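Local coordinates for protein AxyAgu115A (Amphibacillus xylanus NBRC 15112, PDB 6NPS) that is a family GH115 alpha-glucuronidase that probably hydrolyses glucuronic acid side groups from xylan-type hemicelluloses such as arabinoglucuronoxylan, at residues 689-702 / 739-751. The protein carries 3 engineered substitutions. Residues are numbered along the deposited sequence; the frame is centred on the assembly and turned at random.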
# COMPACT_ATOMS: atom_id res chain seq x y z
N LEU A 689 -15.54 21.48 8.56
CA LEU A 689 -14.87 22.32 7.58
C LEU A 689 -14.39 23.54 8.36
O LEU A 689 -15.21 24.36 8.79
CB LEU A 689 -15.82 22.71 6.45
CG LEU A 689 -15.24 23.56 5.34
CD1 LEU A 689 -16.05 23.32 4.08
CD2 LEU A 689 -15.32 25.01 5.75
N VAL A 690 -13.08 23.67 8.55
CA VAL A 690 -12.60 24.57 9.59
C VAL A 690 -11.97 25.85 9.03
O VAL A 690 -11.40 26.63 9.80
CB VAL A 690 -11.63 23.84 10.54
CG1 VAL A 690 -12.35 22.66 11.18
CG2 VAL A 690 -10.35 23.41 9.80
N ASP A 691 -12.08 26.10 7.72
CA ASP A 691 -11.36 27.22 7.11
C ASP A 691 -11.73 28.57 7.75
O ASP A 691 -10.88 29.47 7.85
CB ASP A 691 -11.63 27.27 5.61
CG ASP A 691 -11.29 25.95 4.90
OD1 ASP A 691 -11.92 24.91 5.22
OD2 ASP A 691 -10.42 25.96 4.00
N PHE A 692 -13.01 28.74 8.17
CA PHE A 692 -13.43 30.05 8.67
C PHE A 692 -13.07 30.25 10.13
O PHE A 692 -13.41 31.29 10.70
CB PHE A 692 -14.95 30.25 8.47
CG PHE A 692 -15.37 30.14 7.03
CD1 PHE A 692 -15.20 31.20 6.16
CD2 PHE A 692 -15.87 28.93 6.53
CE1 PHE A 692 -15.57 31.09 4.80
CE2 PHE A 692 -16.21 28.81 5.19
CZ PHE A 692 -16.07 29.88 4.33
N LEU A 693 -12.36 29.29 10.74
CA LEU A 693 -11.79 29.51 12.06
C LEU A 693 -10.67 30.56 12.05
O LEU A 693 -10.27 31.02 13.11
CB LEU A 693 -11.28 28.17 12.62
CG LEU A 693 -12.37 27.19 13.07
CD1 LEU A 693 -11.79 25.91 13.61
CD2 LEU A 693 -13.34 27.81 14.12
N GLU A 694 -10.19 30.98 10.86
CA GLU A 694 -9.34 32.18 10.83
C GLU A 694 -10.16 33.38 10.38
O GLU A 694 -10.78 33.34 9.31
CB GLU A 694 -8.16 31.95 9.89
CG GLU A 694 -7.45 30.66 10.29
CD GLU A 694 -6.15 30.32 9.54
OE1 GLU A 694 -6.07 30.46 8.29
OE2 GLU A 694 -5.21 29.85 10.21
N PRO A 695 -10.13 34.48 11.15
CA PRO A 695 -11.05 35.61 10.90
C PRO A 695 -10.90 36.26 9.54
O PRO A 695 -11.86 36.88 9.07
CB PRO A 695 -10.68 36.62 12.00
CG PRO A 695 -9.75 35.95 12.90
CD PRO A 695 -9.15 34.78 12.20
N ASP A 696 -9.75 36.18 8.89
CA ASP A 696 -9.59 36.84 7.61
C ASP A 696 -9.82 35.92 6.42
O ASP A 696 -9.55 36.32 5.29
CB ASP A 696 -8.20 37.49 7.50
CG ASP A 696 -7.07 36.48 7.62
OD1 ASP A 696 -7.30 35.30 7.97
OD2 ASP A 696 -5.91 36.90 7.39
N VAL A 697 -10.32 34.70 6.63
CA VAL A 697 -10.58 33.80 5.52
C VAL A 697 -12.04 33.92 5.09
O VAL A 697 -12.97 33.91 5.91
CB VAL A 697 -10.19 32.36 5.88
CG1 VAL A 697 -10.59 31.41 4.77
CG2 VAL A 697 -8.67 32.31 6.10
N ASN A 698 -12.26 34.08 3.78
CA ASN A 698 -13.61 34.26 3.29
C ASN A 698 -13.95 33.29 2.15
O ASN A 698 -14.91 33.52 1.42
CB ASN A 698 -13.82 35.70 2.84
CG ASN A 698 -13.69 36.66 3.99
OD1 ASN A 698 -14.53 36.70 4.89
ND2 ASN A 698 -12.62 37.44 3.99
N GLN A 699 -13.19 32.20 2.01
CA GLN A 699 -13.53 31.21 1.00
C GLN A 699 -13.13 29.83 1.49
O GLN A 699 -12.11 29.67 2.16
CB GLN A 699 -12.84 31.50 -0.35
CG GLN A 699 -11.34 31.33 -0.34
CD GLN A 699 -10.68 31.99 -1.55
OE1 GLN A 699 -11.37 32.55 -2.41
NE2 GLN A 699 -9.36 31.93 -1.61
N ALA A 700 -13.94 28.84 1.14
CA ALA A 700 -13.60 27.44 1.42
C ALA A 700 -14.38 26.59 0.43
O ALA A 700 -15.25 27.09 -0.29
CB ALA A 700 -13.95 27.06 2.86
N SER A 701 -14.07 25.30 0.39
CA SER A 701 -14.82 24.49 -0.56
C SER A 701 -14.83 23.03 -0.15
O SER A 701 -14.00 22.58 0.64
CB SER A 701 -14.27 24.64 -1.99
OG SER A 701 -12.93 24.28 -2.10
N PHE A 702 -15.82 22.31 -0.68
CA PHE A 702 -15.82 20.86 -0.61
C PHE A 702 -16.17 20.32 -1.98
O PHE A 702 -16.63 21.06 -2.86
CB PHE A 702 -16.80 20.36 0.48
CG PHE A 702 -18.25 20.69 0.24
CD1 PHE A 702 -18.80 21.90 0.71
CD2 PHE A 702 -19.07 19.78 -0.41
CE1 PHE A 702 -20.17 22.17 0.53
CE2 PHE A 702 -20.43 20.03 -0.60
CZ PHE A 702 -21.00 21.24 -0.13
N SER A 739 -17.16 15.17 -11.05
CA SER A 739 -17.10 15.79 -9.74
C SER A 739 -17.58 17.23 -9.87
O SER A 739 -17.69 17.77 -10.97
CB SER A 739 -15.68 15.74 -9.13
OG SER A 739 -14.71 16.37 -9.93
N GLU A 740 -17.90 17.82 -8.72
CA GLU A 740 -18.29 19.22 -8.64
C GLU A 740 -17.69 19.82 -7.37
O GLU A 740 -17.74 19.20 -6.30
CB GLU A 740 -19.81 19.35 -8.64
CG GLU A 740 -20.34 20.76 -8.45
CD GLU A 740 -20.30 21.60 -9.72
OE1 GLU A 740 -19.81 21.09 -10.75
OE2 GLU A 740 -20.75 22.77 -9.69
N THR A 741 -17.08 21.00 -7.48
CA THR A 741 -16.55 21.70 -6.32
C THR A 741 -17.57 22.74 -5.85
O THR A 741 -18.02 23.57 -6.64
CB THR A 741 -15.23 22.36 -6.66
OG1 THR A 741 -14.25 21.35 -6.94
CG2 THR A 741 -14.75 23.25 -5.51
N ILE A 742 -17.97 22.67 -4.58
CA ILE A 742 -18.96 23.59 -4.03
C ILE A 742 -18.21 24.61 -3.19
O ILE A 742 -17.44 24.24 -2.29
CB ILE A 742 -20.02 22.85 -3.19
CG1 ILE A 742 -20.59 21.61 -3.93
CG2 ILE A 742 -21.13 23.84 -2.70
CD1 ILE A 742 -21.29 21.89 -5.25
N HIS A 743 -18.40 25.89 -3.51
CA HIS A 743 -17.81 26.95 -2.69
C HIS A 743 -18.75 27.34 -1.57
O HIS A 743 -19.96 27.44 -1.75
CB HIS A 743 -17.45 28.15 -3.56
CG HIS A 743 -16.64 27.75 -4.75
ND1 HIS A 743 -15.29 27.51 -4.67
CD2 HIS A 743 -17.01 27.43 -6.01
CE1 HIS A 743 -14.85 27.11 -5.85
NE2 HIS A 743 -15.88 27.06 -6.68
N VAL A 744 -18.16 27.58 -0.40
CA VAL A 744 -18.91 27.94 0.80
C VAL A 744 -18.63 29.40 1.12
O VAL A 744 -17.47 29.83 1.07
CB VAL A 744 -18.52 27.04 1.99
CG1 VAL A 744 -19.37 27.38 3.19
CG2 VAL A 744 -18.72 25.56 1.63
N PHE A 745 -19.67 30.14 1.51
CA PHE A 745 -19.58 31.59 1.77
C PHE A 745 -20.13 31.89 3.15
O PHE A 745 -21.23 31.44 3.49
CB PHE A 745 -20.35 32.42 0.73
CG PHE A 745 -20.03 32.06 -0.68
CD1 PHE A 745 -18.77 32.30 -1.20
CD2 PHE A 745 -20.98 31.44 -1.49
CE1 PHE A 745 -18.45 31.96 -2.50
CE2 PHE A 745 -20.67 31.09 -2.80
CZ PHE A 745 -19.40 31.34 -3.30
N VAL A 746 -19.38 32.67 3.93
CA VAL A 746 -19.83 33.15 5.23
C VAL A 746 -19.99 34.66 5.17
O VAL A 746 -19.05 35.38 4.85
CB VAL A 746 -18.83 32.74 6.33
CG1 VAL A 746 -19.15 33.46 7.64
CG2 VAL A 746 -18.88 31.23 6.54
N ASP A 747 -21.19 35.14 5.50
CA ASP A 747 -21.40 36.58 5.60
C ASP A 747 -20.96 37.02 6.99
O ASP A 747 -21.68 36.83 7.97
CB ASP A 747 -22.85 36.93 5.35
CG ASP A 747 -23.08 38.44 5.31
OD1 ASP A 747 -22.08 39.21 5.32
OD2 ASP A 747 -24.27 38.84 5.24
N ARG A 748 -19.78 37.64 7.07
CA ARG A 748 -19.22 38.08 8.34
C ARG A 748 -19.83 39.38 8.84
O ARG A 748 -19.58 39.76 9.99
CB ARG A 748 -17.69 38.21 8.20
CG ARG A 748 -17.04 36.84 7.91
CD ARG A 748 -15.51 36.94 7.96
NE ARG A 748 -14.84 35.65 7.86
CZ ARG A 748 -14.51 34.88 8.90
NH1 ARG A 748 -14.83 35.25 10.13
NH2 ARG A 748 -13.87 33.73 8.69
N ASP A 749 -20.65 40.04 8.03
CA ASP A 749 -21.23 41.33 8.41
C ASP A 749 -22.23 41.15 9.55
O ASP A 749 -23.34 40.65 9.34
CB ASP A 749 -21.88 41.97 7.19
CG ASP A 749 -22.31 43.45 7.43
OD1 ASP A 749 -21.68 44.17 8.24
OD2 ASP A 749 -23.31 43.89 6.80
N GLY A 750 -21.87 41.61 10.76
CA GLY A 750 -22.79 41.48 11.89
C GLY A 750 -22.78 40.12 12.56
O GLY A 750 -23.60 39.86 13.44
N LEU A 751 -21.87 39.25 12.16
CA LEU A 751 -21.75 37.92 12.75
C LEU A 751 -20.99 37.97 14.08
O LEU A 751 -19.93 38.62 14.18
CB LEU A 751 -21.01 37.02 11.76
CG LEU A 751 -20.92 35.51 11.93
CD1 LEU A 751 -22.32 34.95 11.80
CD2 LEU A 751 -20.03 34.97 10.85
O HOH W 1 -17.18 33.87 2.46
O HOH W 2 -15.75 30.20 -0.96
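Thr741 CG2 rests on Ser701 CB at 3.8 Å, within an antiparallel strand pair of a beta-sandwich. Strands 700-706 and 739-746 are neighbours in one sheet. Strand 766-775, in the facing sheet, packs on Leu689, Phe692 and Phe702. Ser701 OG itself is bonded to Asp671.

Ile742 and Phe702 form a hydrogen-bonded pair. Ile742 N reaches Phe702 O at 2.7 Å, and Phe702 N returns a bond to Ile742 O. Phe702 CG sits between its own backbone N and carbonyl carbon (chi1 64°). This places the ring against Ile742, and Ile742 CB makes a CH-pi contact 3.8 Å from the centroid of the Phe702 ring.

His743 faces Ser701 in the non-hydrogen-bonded pair. Val744 N donates an almost straight bond to Ala700 O (3.0 Å, 171°). Val744 CG2 meets the edge of the Phe702 ring, and CG1 touches Phe692. The other half of this pair runs through water: one water links Val744 O to Ala700 N. Further along, another joins Val746 N to Asn698 O.

Val746 CG2 stands over the centre of the Phe692 ring, 3.5 Å from the centroid. The Val744 carbonyl O lies at that ring's edge.

Arg748 follows the strand and reaches back along an extended chain to the turn at 694-697. Arg748 NE (3.2 Å) and NH2 (2.9 Å) grip Val697 O side-on. NH2 also donates to Phe692 O, while NH1 bonds to Val775 O and Asn776 OD1. A leucine in its place would probably leave the Val697 and Phe692 carbonyls without these donors and the turn less firmly tied to the strand end. Asn698 OD1 takes a weak bond from NE. Pro695 O lies over one guanidinium face, 3.3 Å from Arg748 CZ.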